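Local structure of succinoglycan biosynthesis protein (Bacillus cereus ATCC 14579, 2QGM) at residues K372-T377 against A403-L408; S341-G346 against D365-D370; G313-K318 against L427-I432; N40-I45 against L378-Y383. The protein is probably a hydrolase of the erythromycin esterase family, although its natural substrate is not established. One frame throughout, in Å; residues are numbered along the deposited sequence.

Interaction 1 of 4, residues K372-T377 against A403-L408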
loop_
_atom_site.group_PDB
_atom_site.type_symbol
_atom_site.label_atom_id
_atom_site.label_comp_id
_atom_site.label_asym_id
_atom_site.label_seq_id
_atom_site.Cartn_x
_atom_site.Cartn_y
_atom_site.Cartn_z
ATOM N N LYS A 372 -3.444 -27.325 2.203
ATOM C CA LYS A 372 -4.743 -26.935 2.735
ATOM C C LYS A 372 -5.074 -25.461 2.467
ATOM O O LYS A 372 -6.231 -25.051 2.560
ATOM C CB LYS A 372 -4.783 -27.207 4.237
ATOM C CG LYS A 372 -5.494 -28.497 4.621
ATOM C CD LYS A 372 -6.986 -28.364 4.365
ATOM C CE LYS A 372 -7.767 -29.473 5.051
ATOM N NZ LYS A 372 -9.238 -29.335 4.847
ATOM N N SER A 373 -4.062 -24.679 2.108
ATOM C CA SER A 373 -4.241 -23.245 1.860
ATOM C C SER A 373 -5.078 -22.862 0.638
ATOM O O SER A 373 -5.222 -23.635 -0.314
ATOM C CB SER A 373 -2.874 -22.569 1.738
ATOM O OG SER A 373 -2.198 -22.985 0.564
ATOM N N PHE A 374 -5.628 -21.651 0.671
ATOM C CA PHE A 374 -6.406 -21.142 -0.456
ATOM C C PHE A 374 -5.457 -21.111 -1.649
ATOM O O PHE A 374 -5.849 -21.378 -2.781
ATOM C CB PHE A 374 -6.880 -19.708 -0.184
ATOM C CG PHE A 374 -7.892 -19.595 0.913
ATOM C CD1 PHE A 374 -9.203 -20.026 0.720
ATOM C CD2 PHE A 374 -7.543 -19.041 2.141
ATOM C CE1 PHE A 374 -10.151 -19.904 1.735
ATOM C CE2 PHE A 374 -8.481 -18.912 3.163
ATOM C CZ PHE A 374 -9.791 -19.346 2.956
ATOM N N ASN A 375 -4.198 -20.782 -1.365
ATOM C CA ASN A 375 -3.159 -20.667 -2.381
ATOM C C ASN A 375 -2.917 -21.909 -3.219
ATOM O O ASN A 375 -2.804 -21.827 -4.441
ATOM C CB ASN A 375 -1.859 -20.229 -1.717
ATOM C CG ASN A 375 -1.983 -18.871 -1.063
ATOM O OD1 ASN A 375 -1.732 -17.838 -1.688
ATOM N ND2 ASN A 375 -2.399 -18.862 0.195
ATOM N N TYR A 376 -2.829 -23.065 -2.579
ATOM C CA TYR A 376 -2.594 -24.268 -3.349
ATOM C C TYR A 376 -3.820 -24.714 -4.122
ATOM O O TYR A 376 -3.697 -25.300 -5.194
ATOM C CB TYR A 376 -2.032 -25.365 -2.443
ATOM C CG TYR A 376 -0.520 -25.321 -2.466
ATOM C CD1 TYR A 376 0.189 -25.935 -3.496
ATOM C CD2 TYR A 376 0.196 -24.563 -1.539
ATOM C CE1 TYR A 376 1.569 -25.790 -3.616
ATOM C CE2 TYR A 376 1.578 -24.410 -1.647
ATOM C CZ TYR A 376 2.256 -25.024 -2.691
ATOM O OH TYR A 376 3.611 -24.843 -2.840
ATOM N N THR A 377 -5.002 -24.411 -3.596
ATOM C CA THR A 377 -6.234 -24.768 -4.290
ATOM C C THR A 377 -6.337 -23.891 -5.538
ATOM O O THR A 377 -6.751 -24.345 -6.602
ATOM C CB THR A 377 -7.483 -24.537 -3.403
ATOM O OG1 THR A 377 -7.426 -25.394 -2.254
ATOM C CG2 THR A 377 -8.752 -24.839 -4.184
ATOM N N ALA A 403 -15.054 -20.102 4.007
ATOM C CA ALA A 403 -14.534 -21.041 4.993
ATOM C C ALA A 403 -13.160 -20.596 5.481
ATOM O O ALA A 403 -12.504 -19.773 4.844
ATOM C CB ALA A 403 -14.445 -22.436 4.377
ATOM N N LYS A 404 -12.728 -21.131 6.619
ATOM C CA LYS A 404 -11.419 -20.783 7.159
ATOM C C LYS A 404 -10.373 -21.793 6.718
ATOM O O LYS A 404 -10.519 -22.999 6.940
ATOM C CB LYS A 404 -11.456 -20.715 8.690
ATOM C CG LYS A 404 -12.221 -19.526 9.255
ATOM C CD LYS A 404 -11.950 -19.368 10.747
ATOM C CE LYS A 404 -12.759 -18.230 11.352
ATOM N NZ LYS A 404 -12.545 -16.943 10.633
ATOM N N ARG A 405 -9.318 -21.292 6.085
ATOM C CA ARG A 405 -8.232 -22.133 5.597
ATOM C C ARG A 405 -6.936 -21.338 5.670
ATOM O O ARG A 405 -6.959 -20.115 5.799
ATOM C CB ARG A 405 -8.486 -22.532 4.141
ATOM C CG ARG A 405 -9.806 -23.249 3.882
ATOM C CD ARG A 405 -9.734 -24.723 4.247
ATOM N NE ARG A 405 -10.872 -25.471 3.710
ATOM C CZ ARG A 405 -12.011 -25.694 4.362
ATOM N NH1 ARG A 405 -12.183 -25.232 5.593
ATOM N NH2 ARG A 405 -12.985 -26.380 3.776
ATOM N N PRO A 406 -5.786 -22.021 5.589
ATOM C CA PRO A 406 -4.512 -21.304 5.650
ATOM C C PRO A 406 -4.375 -20.329 4.487
ATOM O O PRO A 406 -4.742 -20.651 3.352
ATOM C CB PRO A 406 -3.479 -22.425 5.578
ATOM C CG PRO A 406 -4.197 -23.583 6.226
ATOM C CD PRO A 406 -5.574 -23.479 5.612
ATOM N N LEU A 407 -3.867 -19.136 4.778
ATOM C CA LEU A 407 -3.654 -18.123 3.751
ATOM C C LEU A 407 -2.200 -17.697 3.845
ATOM O O LEU A 407 -1.714 -17.343 4.917
ATOM C CB LEU A 407 -4.559 -16.908 3.969
ATOM C CG LEU A 407 -4.354 -15.742 2.988
ATOM C CD1 LEU A 407 -4.825 -16.147 1.598
ATOM C CD2 LEU A 407 -5.125 -14.528 3.463
ATOM N N LEU A 408 -1.510 -17.738 2.714
ATOM C CA LEU A 408 -0.107 -17.368 2.664
ATOM C C LEU A 408 0.064 -15.869 2.840
ATOM O O LEU A 408 -0.731 -15.092 2.323
ATOM C CB LEU A 408 0.489 -17.764 1.320
ATOM C CG LEU A 408 1.917 -17.266 1.091
ATOM C CD1 LEU A 408 2.860 -18.040 2.005
ATOM C CD2 LEU A 408 2.299 -17.435 -0.382
#

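Interaction 2 of 4, residues S341-G346 against D365-D370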
loop_
_atom_site.group_PDB
_atom_site.type_symbol
_atom_site.label_atom_id
_atom_site.label_comp_id
_atom_site.label_asym_id
_atom_site.label_seq_id
_atom_site.Cartn_x
_atom_site.Cartn_y
_atom_site.Cartn_z
ATOM N N SER A 341 -3.706 -10.130 -3.369
ATOM C CA SER A 341 -2.763 -10.819 -4.243
ATOM C C SER A 341 -2.477 -12.226 -3.740
ATOM O O SER A 341 -2.166 -12.418 -2.564
ATOM C CB SER A 341 -1.447 -10.039 -4.303
ATOM O OG SER A 341 -0.390 -10.836 -4.818
ATOM N N THR A 342 -2.584 -13.208 -4.631
ATOM C CA THR A 342 -2.306 -14.585 -4.261
ATOM C C THR A 342 -1.376 -15.256 -5.265
ATOM O O THR A 342 -1.409 -14.966 -6.460
ATOM C CB THR A 342 -3.611 -15.444 -4.144
ATOM O OG1 THR A 342 -4.371 -15.368 -5.357
ATOM C CG2 THR A 342 -4.473 -14.960 -2.987
ATOM N N THR A 343 -0.514 -16.125 -4.751
ATOM C CA THR A 343 0.406 -16.874 -5.587
ATOM C C THR A 343 0.548 -18.257 -4.973
ATOM O O THR A 343 0.300 -18.439 -3.786
ATOM C CB THR A 343 1.783 -16.184 -5.700
ATOM O OG1 THR A 343 2.596 -16.912 -6.626
ATOM C CG2 THR A 343 2.478 -16.131 -4.346
ATOM N N THR A 344 0.937 -19.230 -5.785
ATOM C CA THR A 344 1.067 -20.599 -5.297
ATOM C C THR A 344 2.477 -21.061 -4.947
ATOM O O THR A 344 2.723 -21.532 -3.838
ATOM C CB THR A 344 0.473 -21.588 -6.320
ATOM O OG1 THR A 344 -0.922 -21.306 -6.495
ATOM C CG2 THR A 344 0.636 -23.024 -5.837
ATOM N N GLU A 345 3.397 -20.920 -5.890
ATOM C CA GLU A 345 4.764 -21.380 -5.683
ATOM C C GLU A 345 5.813 -20.504 -6.362
ATOM O O GLU A 345 5.498 -19.682 -7.222
ATOM C CB GLU A 345 4.884 -22.816 -6.207
ATOM C CG GLU A 345 4.345 -22.981 -7.633
ATOM C CD GLU A 345 4.476 -24.402 -8.157
ATOM O OE1 GLU A 345 5.622 -24.873 -8.329
ATOM O OE2 GLU A 345 3.432 -25.041 -8.408
ATOM N N GLY A 346 7.066 -20.697 -5.967
ATOM C CA GLY A 346 8.148 -19.932 -6.549
ATOM C C GLY A 346 9.095 -19.369 -5.514
ATOM O O GLY A 346 8.966 -19.640 -4.320
ATOM N N ASP A 365 14.362 -16.629 -1.123
ATOM C CA ASP A 365 13.860 -17.806 -0.429
ATOM C C ASP A 365 12.739 -18.440 -1.246
ATOM O O ASP A 365 12.333 -17.898 -2.277
ATOM C CB ASP A 365 13.373 -17.431 0.975
ATOM C CG ASP A 365 13.075 -18.646 1.830
ATOM O OD1 ASP A 365 13.660 -19.718 1.560
ATOM O OD2 ASP A 365 12.266 -18.533 2.779
ATOM N N THR A 366 12.244 -19.588 -0.794
ATOM C CA THR A 366 11.193 -20.293 -1.518
ATOM C C THR A 366 9.882 -20.344 -0.753
ATOM O O THR A 366 9.861 -20.528 0.464
ATOM C CB THR A 366 11.643 -21.731 -1.845
ATOM O OG1 THR A 366 12.929 -21.689 -2.476
ATOM C CG2 THR A 366 10.650 -22.410 -2.779
ATOM N N ILE A 367 8.783 -20.191 -1.479
ATOM C CA ILE A 367 7.460 -20.216 -0.879
ATOM C C ILE A 367 7.114 -21.585 -0.298
ATOM O O ILE A 367 7.057 -22.580 -1.024
ATOM C CB ILE A 367 6.383 -19.845 -1.919
ATOM C CG1 ILE A 367 6.599 -18.409 -2.398
ATOM C CG2 ILE A 367 4.988 -19.993 -1.314
ATOM C CD1 ILE A 367 5.611 -17.968 -3.469
ATOM N N PRO A 368 6.885 -21.652 1.024
ATOM C CA PRO A 368 6.540 -22.924 1.665
ATOM C C PRO A 368 5.195 -23.428 1.144
ATOM O O PRO A 368 4.284 -22.642 0.881
ATOM C CB PRO A 368 6.468 -22.561 3.147
ATOM C CG PRO A 368 7.401 -21.410 3.269
ATOM C CD PRO A 368 7.094 -20.600 2.033
ATOM N N GLN A 369 5.083 -24.744 1.012
ATOM C CA GLN A 369 3.872 -25.386 0.525
ATOM C C GLN A 369 2.932 -25.796 1.660
ATOM O O GLN A 369 3.379 -26.183 2.742
ATOM C CB GLN A 369 4.257 -26.616 -0.302
ATOM C CG GLN A 369 3.119 -27.569 -0.616
ATOM C CD GLN A 369 3.614 -28.914 -1.126
ATOM O OE1 GLN A 369 2.823 -29.820 -1.391
ATOM N NE2 GLN A 369 4.932 -29.051 -1.264
ATOM N N ASP A 370 1.631 -25.686 1.398
ATOM C CA ASP A 370 0.576 -26.063 2.341
ATOM C C ASP A 370 -0.623 -26.498 1.500
ATOM O O ASP A 370 -1.344 -25.663 0.955
ATOM C CB ASP A 370 0.172 -24.887 3.231
ATOM C CG ASP A 370 -0.740 -25.312 4.371
ATOM O OD1 ASP A 370 -1.668 -26.111 4.127
ATOM O OD2 ASP A 370 -0.539 -24.851 5.515
HETATM O O HOH W 1 7.257 -22.809 -4.006
#

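Interaction 3 of 4, residues G313-K318 against L427-I432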
loop_
_atom_site.group_PDB
_atom_site.type_symbol
_atom_site.label_atom_id
_atom_site.label_comp_id
_atom_site.label_asym_id
_atom_site.label_seq_id
_atom_site.Cartn_x
_atom_site.Cartn_y
_atom_site.Cartn_z
ATOM N N GLY A 313 -9.905 -7.396 6.994
ATOM C CA GLY A 313 -9.768 -7.922 8.341
ATOM C C GLY A 313 -8.352 -8.201 8.802
ATOM O O GLY A 313 -7.391 -7.639 8.279
ATOM N N ILE A 314 -8.229 -9.087 9.786
ATOM C CA ILE A 314 -6.932 -9.444 10.354
ATOM C C ILE A 314 -6.406 -10.801 9.902
ATOM O O ILE A 314 -7.053 -11.829 10.097
ATOM C CB ILE A 314 -6.993 -9.467 11.888
ATOM C CG1 ILE A 314 -8.378 -9.947 12.335
ATOM C CG2 ILE A 314 -6.653 -8.090 12.444
ATOM C CD1 ILE A 314 -8.462 -10.395 13.790
ATOM N N ILE A 315 -5.213 -10.794 9.325
ATOM C CA ILE A 315 -4.582 -12.019 8.872
ATOM C C ILE A 315 -3.560 -12.475 9.908
ATOM O O ILE A 315 -3.601 -13.613 10.372
ATOM C CB ILE A 315 -3.885 -11.806 7.517
ATOM C CG1 ILE A 315 -4.913 -11.398 6.468
ATOM C CG2 ILE A 315 -3.178 -13.078 7.088
ATOM C CD1 ILE A 315 -4.319 -11.172 5.098
ATOM N N ASP A 316 -2.659 -11.567 10.273
ATOM C CA ASP A 316 -1.609 -11.820 11.258
ATOM C C ASP A 316 -2.004 -11.055 12.525
ATOM O O ASP A 316 -1.646 -9.893 12.697
ATOM C CB ASP A 316 -0.268 -11.290 10.730
ATOM C CG ASP A 316 0.922 -11.782 11.536
ATOM O OD1 ASP A 316 0.789 -11.943 12.765
ATOM O OD2 ASP A 316 1.997 -11.996 10.933
ATOM N N GLU A 317 -2.736 -11.710 13.416
ATOM C CA GLU A 317 -3.198 -11.043 14.628
ATOM C C GLU A 317 -2.114 -10.593 15.605
ATOM O O GLU A 317 -2.292 -9.598 16.305
ATOM C CB GLU A 317 -4.205 -11.935 15.358
ATOM C CG GLU A 317 -4.991 -11.213 16.446
ATOM C CD GLU A 317 -6.198 -12.013 16.895
ATOM O OE1 GLU A 317 -7.017 -12.376 16.023
ATOM O OE2 GLU A 317 -6.335 -12.267 18.109
ATOM N N LYS A 318 -0.995 -11.309 15.653
ATOM C CA LYS A 318 0.071 -10.948 16.581
ATOM C C LYS A 318 0.929 -9.772 16.131
ATOM O O LYS A 318 1.347 -8.958 16.957
ATOM C CB LYS A 318 0.944 -12.169 16.891
ATOM C CG LYS A 318 0.256 -13.164 17.824
ATOM C CD LYS A 318 1.120 -14.373 18.153
ATOM C CE LYS A 318 0.399 -15.296 19.133
ATOM N NZ LYS A 318 1.161 -16.545 19.412
ATOM N N LEU A 427 -12.732 -14.365 1.611
ATOM C CA LEU A 427 -13.703 -13.290 1.392
ATOM C C LEU A 427 -13.654 -12.279 2.542
ATOM O O LEU A 427 -13.883 -11.084 2.351
ATOM C CB LEU A 427 -15.119 -13.859 1.287
ATOM C CG LEU A 427 -16.223 -12.799 1.248
ATOM C CD1 LEU A 427 -16.092 -11.947 -0.023
ATOM C CD2 LEU A 427 -17.582 -13.472 1.310
ATOM N N GLU A 428 -13.362 -12.779 3.737
ATOM C CA GLU A 428 -13.265 -11.954 4.934
ATOM C C GLU A 428 -12.215 -10.868 4.738
ATOM O O GLU A 428 -12.362 -9.744 5.227
ATOM C CB GLU A 428 -12.874 -12.847 6.119
ATOM C CG GLU A 428 -12.814 -12.161 7.472
ATOM C CD GLU A 428 -12.315 -13.096 8.564
ATOM O OE1 GLU A 428 -12.769 -14.259 8.605
ATOM O OE2 GLU A 428 -11.478 -12.668 9.389
ATOM N N GLN A 429 -11.159 -11.216 4.012
ATOM C CA GLN A 429 -10.050 -10.305 3.768
ATOM C C GLN A 429 -10.114 -9.542 2.453
ATOM O O GLN A 429 -9.814 -8.349 2.415
ATOM C CB GLN A 429 -8.730 -11.088 3.807
ATOM C CG GLN A 429 -8.594 -11.982 5.026
ATOM C CD GLN A 429 -8.572 -11.194 6.304
ATOM O OE1 GLN A 429 -8.671 -11.761 7.403
ATOM N NE2 GLN A 429 -8.432 -9.881 6.185
ATOM N N PHE A 430 -10.514 -10.222 1.379
ATOM C CA PHE A 430 -10.536 -9.593 0.063
ATOM C C PHE A 430 -11.835 -9.731 -0.729
ATOM O O PHE A 430 -12.431 -10.811 -0.790
ATOM C CB PHE A 430 -9.398 -10.169 -0.791
ATOM C CG PHE A 430 -8.072 -10.290 -0.065
ATOM C CD1 PHE A 430 -7.434 -9.167 0.461
ATOM C CD2 PHE A 430 -7.442 -11.531 0.051
ATOM C CE1 PHE A 430 -6.189 -9.276 1.085
ATOM C CE2 PHE A 430 -6.197 -11.652 0.673
ATOM C CZ PHE A 430 -5.566 -10.520 1.193
ATOM N N ASP A 431 -12.263 -8.641 -1.362
ATOM C CA ASP A 431 -13.472 -8.671 -2.182
ATOM C C ASP A 431 -13.112 -9.413 -3.468
ATOM O O ASP A 431 -13.881 -10.235 -3.974
ATOM C CB ASP A 431 -13.917 -7.246 -2.550
ATOM C CG ASP A 431 -14.359 -6.431 -1.347
ATOM O OD1 ASP A 431 -15.179 -6.934 -0.553
ATOM O OD2 ASP A 431 -13.898 -5.277 -1.201
ATOM N N ILE A 432 -11.919 -9.104 -3.968
ATOM C CA ILE A 432 -11.387 -9.639 -5.210
ATOM C C ILE A 432 -9.939 -10.066 -5.016
ATOM O O ILE A 432 -9.243 -9.554 -4.143
ATOM C CB ILE A 432 -11.407 -8.534 -6.305
ATOM C CG1 ILE A 432 -12.826 -8.032 -6.511
ATOM C CG2 ILE A 432 -10.843 -9.056 -7.626
ATOM C CD1 ILE A 432 -12.895 -6.701 -7.223
HETATM O O HOH W 2 -11.374 -10.071 10.157
#

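Interaction 4 of 4, residues N40-I45 against L378-Y383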
loop_
_atom_site.group_PDB
_atom_site.type_symbol
_atom_site.label_atom_id
_atom_site.label_comp_id
_atom_site.label_asym_id
_atom_site.label_seq_id
_atom_site.Cartn_x
_atom_site.Cartn_y
_atom_site.Cartn_z
ATOM N N ASN A 40 -14.206 -30.878 -7.346
ATOM C CA ASN A 40 -15.416 -30.088 -7.552
ATOM C C ASN A 40 -15.253 -28.605 -7.217
ATOM O O ASN A 40 -15.758 -27.742 -7.942
ATOM C CB ASN A 40 -16.568 -30.678 -6.733
ATOM C CG ASN A 40 -16.944 -32.085 -7.179
ATOM O OD1 ASN A 40 -17.430 -32.286 -8.291
ATOM N ND2 ASN A 40 -16.717 -33.063 -6.309
ATOM N N ILE A 41 -14.560 -28.297 -6.126
ATOM C CA ILE A 41 -14.373 -26.900 -5.756
ATOM C C ILE A 41 -13.457 -26.194 -6.752
ATOM O O ILE A 41 -13.658 -25.018 -7.051
ATOM C CB ILE A 41 -13.805 -26.753 -4.318
ATOM C CG1 ILE A 41 -12.445 -27.443 -4.213
ATOM C CG2 ILE A 41 -14.795 -27.329 -3.305
ATOM C CD1 ILE A 41 -11.841 -27.374 -2.822
ATOM N N VAL A 42 -12.463 -26.909 -7.271
ATOM C CA VAL A 42 -11.559 -26.313 -8.246
ATOM C C VAL A 42 -12.344 -26.033 -9.524
ATOM O O VAL A 42 -12.051 -25.083 -10.248
ATOM C CB VAL A 42 -10.363 -27.247 -8.581
ATOM C CG1 VAL A 42 -9.609 -26.720 -9.792
ATOM C CG2 VAL A 42 -9.416 -27.334 -7.387
ATOM N N LYS A 43 -13.351 -26.860 -9.787
ATOM C CA LYS A 43 -14.170 -26.699 -10.976
ATOM C C LYS A 43 -15.081 -25.478 -10.842
ATOM O O LYS A 43 -15.326 -24.765 -11.814
ATOM C CB LYS A 43 -15.018 -27.957 -11.206
ATOM C CG LYS A 43 -15.432 -28.161 -12.650
ATOM C CD LYS A 43 -14.212 -28.392 -13.536
ATOM C CE LYS A 43 -14.547 -28.262 -15.019
ATOM N NZ LYS A 43 -15.562 -29.251 -15.490
ATOM N N SER A 44 -15.568 -25.241 -9.629
ATOM C CA SER A 44 -16.464 -24.126 -9.346
ATOM C C SER A 44 -15.735 -22.785 -9.465
ATOM O O SER A 44 -16.290 -21.812 -9.975
ATOM C CB SER A 44 -17.055 -24.283 -7.937
ATOM O OG SER A 44 -18.094 -23.348 -7.690
ATOM N N ILE A 45 -14.492 -22.745 -8.999
ATOM C CA ILE A 45 -13.694 -21.524 -9.059
ATOM C C ILE A 45 -13.321 -21.245 -10.510
ATOM O O ILE A 45 -13.452 -20.125 -10.997
ATOM C CB ILE A 45 -12.399 -21.663 -8.231
ATOM C CG1 ILE A 45 -12.741 -22.056 -6.789
ATOM C CG2 ILE A 45 -11.622 -20.346 -8.256
ATOM C CD1 ILE A 45 -11.536 -22.455 -5.944
ATOM N N LEU A 378 -5.942 -22.628 -5.404
ATOM C CA LEU A 378 -5.983 -21.700 -6.529
ATOM C C LEU A 378 -5.014 -22.155 -7.617
ATOM O O LEU A 378 -5.254 -21.941 -8.809
ATOM C CB LEU A 378 -5.617 -20.285 -6.066
ATOM C CG LEU A 378 -6.650 -19.530 -5.221
ATOM C CD1 LEU A 378 -6.034 -18.223 -4.705
ATOM C CD2 LEU A 378 -7.890 -19.243 -6.059
ATOM N N GLY A 379 -3.919 -22.787 -7.195
ATOM C CA GLY A 379 -2.923 -23.266 -8.137
ATOM C C GLY A 379 -3.432 -24.419 -8.981
ATOM O O GLY A 379 -2.903 -24.685 -10.061
ATOM N N LYS A 380 -4.465 -25.094 -8.484
ATOM C CA LYS A 380 -5.072 -26.235 -9.172
ATOM C C LYS A 380 -5.930 -25.784 -10.351
ATOM O O LYS A 380 -6.079 -26.512 -11.336
ATOM C CB LYS A 380 -5.941 -27.036 -8.197
ATOM C CG LYS A 380 -5.162 -27.703 -7.069
ATOM C CD LYS A 380 -4.260 -28.819 -7.572
ATOM C CE LYS A 380 -3.545 -29.503 -6.413
ATOM N NZ LYS A 380 -2.604 -30.570 -6.854
ATOM N N VAL A 381 -6.498 -24.587 -10.240
ATOM C CA VAL A 381 -7.332 -24.031 -11.292
ATOM C C VAL A 381 -6.530 -23.983 -12.583
ATOM O O VAL A 381 -5.393 -23.507 -12.594
ATOM C CB VAL A 381 -7.783 -22.618 -10.923
ATOM C CG1 VAL A 381 -8.594 -22.021 -12.057
ATOM C CG2 VAL A 381 -8.598 -22.673 -9.639
ATOM N N PRO A 382 -7.114 -24.471 -13.692
ATOM C CA PRO A 382 -6.411 -24.474 -14.977
ATOM C C PRO A 382 -6.149 -23.143 -15.670
ATOM O O PRO A 382 -6.233 -23.052 -16.889
ATOM C CB PRO A 382 -7.246 -25.439 -15.824
ATOM C CG PRO A 382 -8.619 -25.219 -15.326
ATOM C CD PRO A 382 -8.416 -25.157 -13.812
ATOM N N TYR A 383 -5.841 -22.114 -14.888
ATOM C CA TYR A 383 -5.495 -20.803 -15.427
ATOM C C TYR A 383 -4.224 -20.395 -14.702
ATOM O O TYR A 383 -4.171 -20.467 -13.475
ATOM C CB TYR A 383 -6.565 -19.753 -15.139
ATOM C CG TYR A 383 -7.835 -19.884 -15.941
ATOM C CD1 TYR A 383 -7.799 -20.105 -17.316
ATOM C CD2 TYR A 383 -9.075 -19.734 -15.333
ATOM C CE1 TYR A 383 -8.970 -20.169 -18.063
ATOM C CE2 TYR A 383 -10.248 -19.798 -16.065
ATOM C CZ TYR A 383 -10.193 -20.013 -17.429
ATOM O OH TYR A 383 -11.366 -20.064 -18.147
#

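Interaction 1 of 4, residues K372-T377 against A403-L408
Ser373 and Pro406 bring the two backbones together, their CA atoms 4.3 Å apart, where the capped start of helix 374-380 meets strand 404-408 of a two-stranded antiparallel sheet in this erythromycin esterase-like fold. Phe374 N gives a hydrogen bond of 3.0 Å to Pro406 O, and the C=O...N angle of 176° sets the donor almost straight ahead of the carbonyl. Ser373 is the N-cap: with chi1 at 68°, its OG leans over the first turn and accepts from Tyr376 N, and OG also bonds Asp370 O. The Pro406 ring packs beside Lys372 and Ser373, its CD 3.5 Å from Lys372 O. Phe374, CG anti to its carbonyl carbon, sends its ring along the strand, where Arg405 CB sits over one face in a CH-pi contact, 3.8 Å from the centroid. Trp400 meets the same ring edge-to-face, and Leu407 CD1 approaches it obliquely. The aliphatic root of arginine suits this aromatic face, while its guanidinium reaches back so that NH1 bonds Lys404 O. At the ring edge, in its plane, Ala403 O, a buried carbonyl oxygen without a polar partner in the model, stands 3.3 Å from Phe374 CZ.

Interaction 2 of 4, residues S341-G346 against D365-D370
Thr343 is the first residue of 341-346 to meet Ile367: its methyl CG2 lies 3.7 Å from Ile367 CD1. The threonine divides its two branches, since OG1 bonds Ile436 O of strand 432-439 while CG2 is left for the apolar neighbour. Thr344 offers its backbone instead, its O lying 3.7 Å from Ile367 CG2, and its own OG1 is held by Asn375 O. At Glu345 the chain turns a corner, and its carbonyl carbon passes 3.9 Å from Ile367 CD1. Gly346 follows at phi 133°, a positive value that glycine tolerates readily. Its O accepts a hydrogen bond from Ile367 N at 2.9 Å, nearly linear with an N-H...O angle of 175°. A water spans Gly346 N and Ile367 O, standing where a second direct backbone bond would otherwise lie. Ile367 fits between these groups: with chi1 at -63° and chi2 extended, CD1 reaches Thr343 CG2, and CG2 is left for Thr344 O. Thr366, an exposed residue, adds CG2 3.6 Å from Gly346 O. The arrangement is the base of a two-stranded antiparallel hairpin, 346-350 with 363-366, springing from the end of central-sheet strand 336-344.

Interaction 3 of 4, residues G313-K318 against L427-I432
Apolar contact joins Ile315 to Phe430, where the loop after helix 307-310 meets the end of helix 426-429. Ile315 CD1 is 4.2 Å from Phe430 CZ, and the two side chains cross at about a right angle. Ile315 holds CG1 anti to its carbonyl carbon (chi1 -61°) with chi2 extended, which carries CD1 out to the phenylalanine. The branched, apolar isoleucine suits a buried place beside the Phe430 ring, which CD1 approaches obliquely.

Contact with the Gln429 amide involves both side chain and backbone of the loop. Ile315 CG1 packs against this amide group, 3.7 Å from Gln429 CD. Gln429 bends at chi2 (-63°) and brings the amide to the loop, close to the backbone of both Gly313 and Ile314, while its CB stands over the centre of one face of the Phe430 ring. With no side chain, Gly313 lets the loop backbone come close to the amide.

Water supplies a further link. It donates to Glu428 OE2 at 2.7 Å and accepts a weak bond from Ile314 N at 3.3 Å. A long-reaching acid serves well here, since its extended chain brings the carboxylate to the solvent molecule.

Around this contact, Lys312 forms a salt bridge with Asp431, and Gln429 shares a backbone hydrogen bond with Lys312. Phe430 also packs on Ile310 of helix 307-310. Ile315 touches Ile308 of the same helix and Phe422 of strand 421-425, which places the loop between that helix and the small two-stranded sheet.

Interaction 4 of 4, residues N40-I45 against L378-Y383
Val42 and Ile45 form an apolar contact between helix 37-48, near the N terminus of the model, and the end of helix 374-380 with the turn that follows it. The backbones come nearest at Val42 and Val381, whose CA atoms are 5.7 Å apart. The two methyls of Val42 meet different neighbours: CG2 lies 3.6 Å from Lys380 CB, and CG1 stands 3.8 Å from Val381 N. This split follows from chi1 of 169°, which places CG1 anti to the backbone N and CG2 anti to the carbonyl carbon. Three residues on, and so on the same side of its helix, Ile45 meets Val381 with CG2 to CG2 at 4.1 Å, the side chains crossing at about a right angle. Ile45 CG2 also lies 4.5 Å from Leu378 CD2, a looser touch. Beta-branched residues suit this place because their methyls sit close to the backbone and let the helix approach the turn. Lys380 contributes only the root of its chain; bent at chi2, it carries its ammonium away from the valine. Pro382, at the exposed margin, adds a distant contact of its CD with Val42 CG1. Beyond this contact, Ile45 continues onto Ala397 and Trp400 of helix 395-402 and Leu388 of strand 385-389, while Leu378 and Val381 rest on Phe386 of the same strand, placing both helices over this side of the central sheet.

From the N terminus, residues 40-45 meet 378-383, so interaction 4 closes the longest loop, 332 residues between its segments. Segment 313-318 then opens interaction 3, which closes only at 427-432, beyond 378-383; the loops of interactions 3 and 4 therefore cross. Interaction 2, from 341-346 to 365-370, is nested inside both. Interaction 1 opens next at 372-377 and closes at 403-408, nested within interaction 3 but crossing interaction 4, with which it shares helix 374-380. That helix also touches interaction 2. Together they tie the N-terminal helix, both two-stranded sheets and the loop after helix 307-310 to the central sheet.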